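Local coordinates for protein diaminopimelate decarboxylase (Helicobacter pylori, PDB 2QGH) that catalyses the decarboxylation of meso-diaminopimelate to L-lysine with pyridoxal-5'-phosphate as cofactor, the last step of lysine biosynthesis, at residues G90-A95 against L123-L128. Numbering follows the deposited sequence.
Sequences GEIQRA and LNILFL
Ile92 meets Leu123 and Ile125 in a small, wholly apolar contact. Its CB points from helix 89-97 toward segment 123-128 but does not itself touch. There the side chain forks. CG2 lies anti to the backbone N, with CG1 beside that N (chi1 -63°). This sends CG2 ahead of the other branch. Ile92 CG2 reaches Leu123 CD1 at 4.1 Å. The same methyl meets Ile125 CG2 at 4.3 Å. CG1 stays back. The side chain then extends (chi2 -176°). Ile92 CD1 comes to 4.4 Å from Ile125 CD1. The backbones remain well apart: CA of Ile92 is 8.8 Å from CA of Ile125. Both segments belong to the alpha/beta barrel domain of the fold type III pyridoxal phosphate enzymes. Helix 89-97 follows the second barrel strand, and segment 123-128 leads from helix 114-122 into the fourth. Strand 105-107 is the third, between those two strands, and its Phe107 touches both Ile92 and Ile125. Just past helix 114-122, Asn124 takes positive phi in a Schellman motif, turning the chain between Leu123 and Ile125. Ile125 also packs on Ala120 of that helix. On helix 89-97, Arg94 forms a salt bridge with Glu418 of the second subunit.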
ATOM      1  N   GLY A  90       1.269  -0.120 -18.516  1.00 16.22           N
ATOM      2  CA  GLY A  90       2.554  -0.087 -17.832  1.00 15.27           C
ATOM      3  C   GLY A  90       3.207  -1.464 -17.776  1.00 15.61           C
ATOM      4  O   GLY A  90       4.418  -1.594 -17.976  1.00 15.41           O
ATOM      5  N   GLU A  91       2.416  -2.499 -17.505  1.00 14.53           N
ATOM      6  CA  GLU A  91       2.963  -3.850 -17.447  1.00 14.73           C
ATOM      7  C   GLU A  91       3.306  -4.374 -18.843  1.00 14.46           C
ATOM      8  O   GLU A  91       4.272  -5.119 -19.017  1.00 15.65           O
ATOM      9  CB  GLU A  91       1.979  -4.811 -16.756  1.00 13.46           C
ATOM     10  CG  GLU A  91       1.724  -4.507 -15.299  1.00 10.45           C
ATOM     11  CD  GLU A  91       0.955  -5.616 -14.587  1.00 11.68           C
ATOM     12  OE1 GLU A  91       0.278  -6.405 -15.278  1.00 11.06           O
ATOM     13  OE2 GLU A  91       1.015  -5.693 -13.341  1.00  9.18           O
ATOM     14  N   ILE A  92       2.508  -3.999 -19.836  1.00 13.38           N
ATOM     15  CA  ILE A  92       2.766  -4.428 -21.195  1.00 14.94           C
ATOM     16  C   ILE A  92       4.094  -3.812 -21.642  1.00 17.60           C
ATOM     17  O   ILE A  92       4.941  -4.493 -22.241  1.00 16.80           O
ATOM     18  CB  ILE A  92       1.632  -3.986 -22.153  1.00 16.19           C
ATOM     19  CG1 ILE A  92       0.320  -4.660 -21.746  1.00 13.85           C
ATOM     20  CG2 ILE A  92       1.986  -4.336 -23.592  1.00 14.26           C
ATOM     21  CD1 ILE A  92      -0.835  -4.369 -22.678  1.00 15.38           C
ATOM     22  N   GLN A  93       4.285  -2.529 -21.336  1.00 17.05           N
ATOM     23  CA  GLN A  93       5.519  -1.859 -21.715  1.00 18.23           C
ATOM     24  C   GLN A  93       6.717  -2.488 -21.029  1.00 17.58           C
ATOM     25  O   GLN A  93       7.758  -2.665 -21.655  1.00 17.95           O
ATOM     26  CB  GLN A  93       5.450  -0.354 -21.413  1.00 21.15           C
ATOM     27  CG  GLN A  93       4.403   0.380 -22.259  1.00 23.91           C
ATOM     28  CD  GLN A  93       4.604   1.892 -22.291  1.00 29.39           C
ATOM     29  OE1 GLN A  93       3.822   2.623 -22.920  1.00 31.92           O
ATOM     30  NE2 GLN A  93       5.659   2.368 -21.631  1.00 30.01           N
ATOM     31  N   ARG A  94       6.578  -2.828 -19.747  1.00 16.95           N
ATOM     32  CA  ARG A  94       7.673  -3.472 -19.011  1.00 15.50           C
ATOM     33  C   ARG A  94       8.057  -4.783 -19.698  1.00 16.17           C
ATOM     34  O   ARG A  94       9.228  -5.021 -19.992  1.00 12.77           O
ATOM     35  CB  ARG A  94       7.258  -3.806 -17.579  1.00 16.64           C
ATOM     36  CG  ARG A  94       7.192  -2.639 -16.604  1.00 16.47           C
ATOM     37  CD  ARG A  94       6.703  -3.152 -15.259  1.00 13.28           C
ATOM     38  NE  ARG A  94       7.002  -2.255 -14.145  1.00 14.32           N
ATOM     39  CZ  ARG A  94       8.194  -2.135 -13.571  1.00 13.93           C
ATOM     40  NH1 ARG A  94       9.212  -2.859 -14.001  1.00 15.30           N
ATOM     41  NH2 ARG A  94       8.367  -1.290 -12.561  1.00 14.99           N
ATOM     42  N   ALA A  95       7.051  -5.624 -19.934  1.00 15.79           N
ATOM     43  CA  ALA A  95       7.240  -6.921 -20.567  1.00 18.36           C
ATOM     44  C   ALA A  95       7.972  -6.825 -21.898  1.00 19.25           C
ATOM     45  O   ALA A  95       8.934  -7.561 -22.137  1.00 20.00           O
ATOM     46  CB  ALA A  95       5.891  -7.608 -20.768  1.00 17.64           C
ATOM     47  N   LEU A 123       0.273  -2.752 -30.513  1.00 25.80           N
ATOM     48  CA  LEU A 123       1.462  -3.498 -30.132  1.00 24.07           C
ATOM     49  C   LEU A 123       1.377  -4.974 -30.502  1.00 24.06           C
ATOM     50  O   LEU A 123       2.294  -5.755 -30.241  1.00 24.54           O
ATOM     51  CB  LEU A 123       1.702  -3.324 -28.633  1.00 23.41           C
ATOM     52  CG  LEU A 123       2.023  -1.878 -28.256  1.00 22.88           C
ATOM     53  CD1 LEU A 123       2.034  -1.722 -26.740  1.00 20.63           C
ATOM     54  CD2 LEU A 123       3.365  -1.485 -28.865  1.00 21.90           C
ATOM     55  N   ASN A 124       0.261  -5.351 -31.104  1.00 25.38           N
ATOM     56  CA  ASN A 124       0.055  -6.719 -31.564  1.00 26.26           C
ATOM     57  C   ASN A 124       0.231  -7.811 -30.518  1.00 24.49           C
ATOM     58  O   ASN A 124       0.894  -8.815 -30.776  1.00 26.03           O
ATOM     59  CB  ASN A 124       0.984  -6.998 -32.749  1.00 28.12           C
ATOM     60  CG  ASN A 124       0.866  -5.939 -33.834  1.00 31.48           C
ATOM     61  OD1 ASN A 124      -0.224  -5.682 -34.346  1.00 35.84           O
ATOM     62  ND2 ASN A 124       1.987  -5.319 -34.186  1.00 30.93           N
ATOM     63  N   ILE A 125      -0.362  -7.632 -29.343  1.00 21.34           N
ATOM     64  CA  ILE A 125      -0.255  -8.646 -28.304  1.00 17.32           C
ATOM     65  C   ILE A 125      -1.153  -9.835 -28.656  1.00 15.47           C
ATOM     66  O   ILE A 125      -1.879  -9.787 -29.649  1.00 12.45           O
ATOM     67  CB  ILE A 125      -0.629  -8.067 -26.927  1.00 16.92           C
ATOM     68  CG1 ILE A 125      -2.057  -7.524 -26.935  1.00 14.73           C
ATOM     69  CG2 ILE A 125       0.346  -6.972 -26.572  1.00 15.15           C
ATOM     70  CD1 ILE A 125      -2.576  -7.213 -25.537  1.00 16.61           C
ATOM     71  N   LEU A 126      -1.113 -10.905 -27.864  1.00 16.00           N
ATOM     72  CA  LEU A 126      -1.926 -12.088 -28.191  1.00 16.54           C
ATOM     73  C   LEU A 126      -3.423 -11.788 -28.219  1.00 17.06           C
ATOM     74  O   LEU A 126      -4.107 -12.047 -29.206  1.00 16.84           O
ATOM     75  CB  LEU A 126      -1.659 -13.233 -27.215  1.00 15.58           C
ATOM     76  CG  LEU A 126      -1.448 -14.618 -27.851  1.00 15.34           C
ATOM     77  CD1 LEU A 126      -1.567 -15.683 -26.782  1.00 11.57           C
ATOM     78  CD2 LEU A 126      -2.467 -14.870 -28.940  1.00 16.29           C
ATOM     79  N   PHE A 127      -3.947 -11.260 -27.127  1.00 17.15           N
ATOM     80  CA  PHE A 127      -5.356 -10.924 -27.118  1.00 18.05           C
ATOM     81  C   PHE A 127      -5.708 -10.084 -25.918  1.00 18.64           C
ATOM     82  O   PHE A 127      -4.930 -10.001 -24.960  1.00 17.76           O
ATOM     83  CB  PHE A 127      -6.234 -12.197 -27.169  1.00 17.22           C
ATOM     84  CG  PHE A 127      -6.035 -13.163 -26.009  1.00 13.99           C
ATOM     85  CD1 PHE A 127      -6.239 -12.764 -24.692  1.00 15.59           C
ATOM     86  CD2 PHE A 127      -5.724 -14.496 -26.253  1.00 14.59           C
ATOM     87  CE1 PHE A 127      -6.143 -13.679 -23.640  1.00 15.52           C
ATOM     88  CE2 PHE A 127      -5.625 -15.420 -25.208  1.00 13.69           C
ATOM     89  CZ  PHE A 127      -5.835 -15.010 -23.899  1.00 14.97           C
ATOM     90  N   LEU A 128      -6.862  -9.428 -26.004  1.00 18.47           N
ATOM     91  CA  LEU A 128      -7.377  -8.615 -24.914  1.00 18.95           C
ATOM     92  C   LEU A 128      -8.444  -9.473 -24.249  1.00 18.07           C
ATOM     93  O   LEU A 128      -9.346  -9.978 -24.914  1.00 17.32           O
ATOM     94  CB  LEU A 128      -7.999  -7.315 -25.435  1.00 21.31           C
ATOM     95  CG  LEU A 128      -7.098  -6.078 -25.535  1.00 23.23           C
ATOM     96  CD1 LEU A 128      -6.093  -6.246 -26.653  1.00 26.81           C
ATOM     97  CD2 LEU A 128      -7.949  -4.852 -25.791  1.00 25.11           C
TER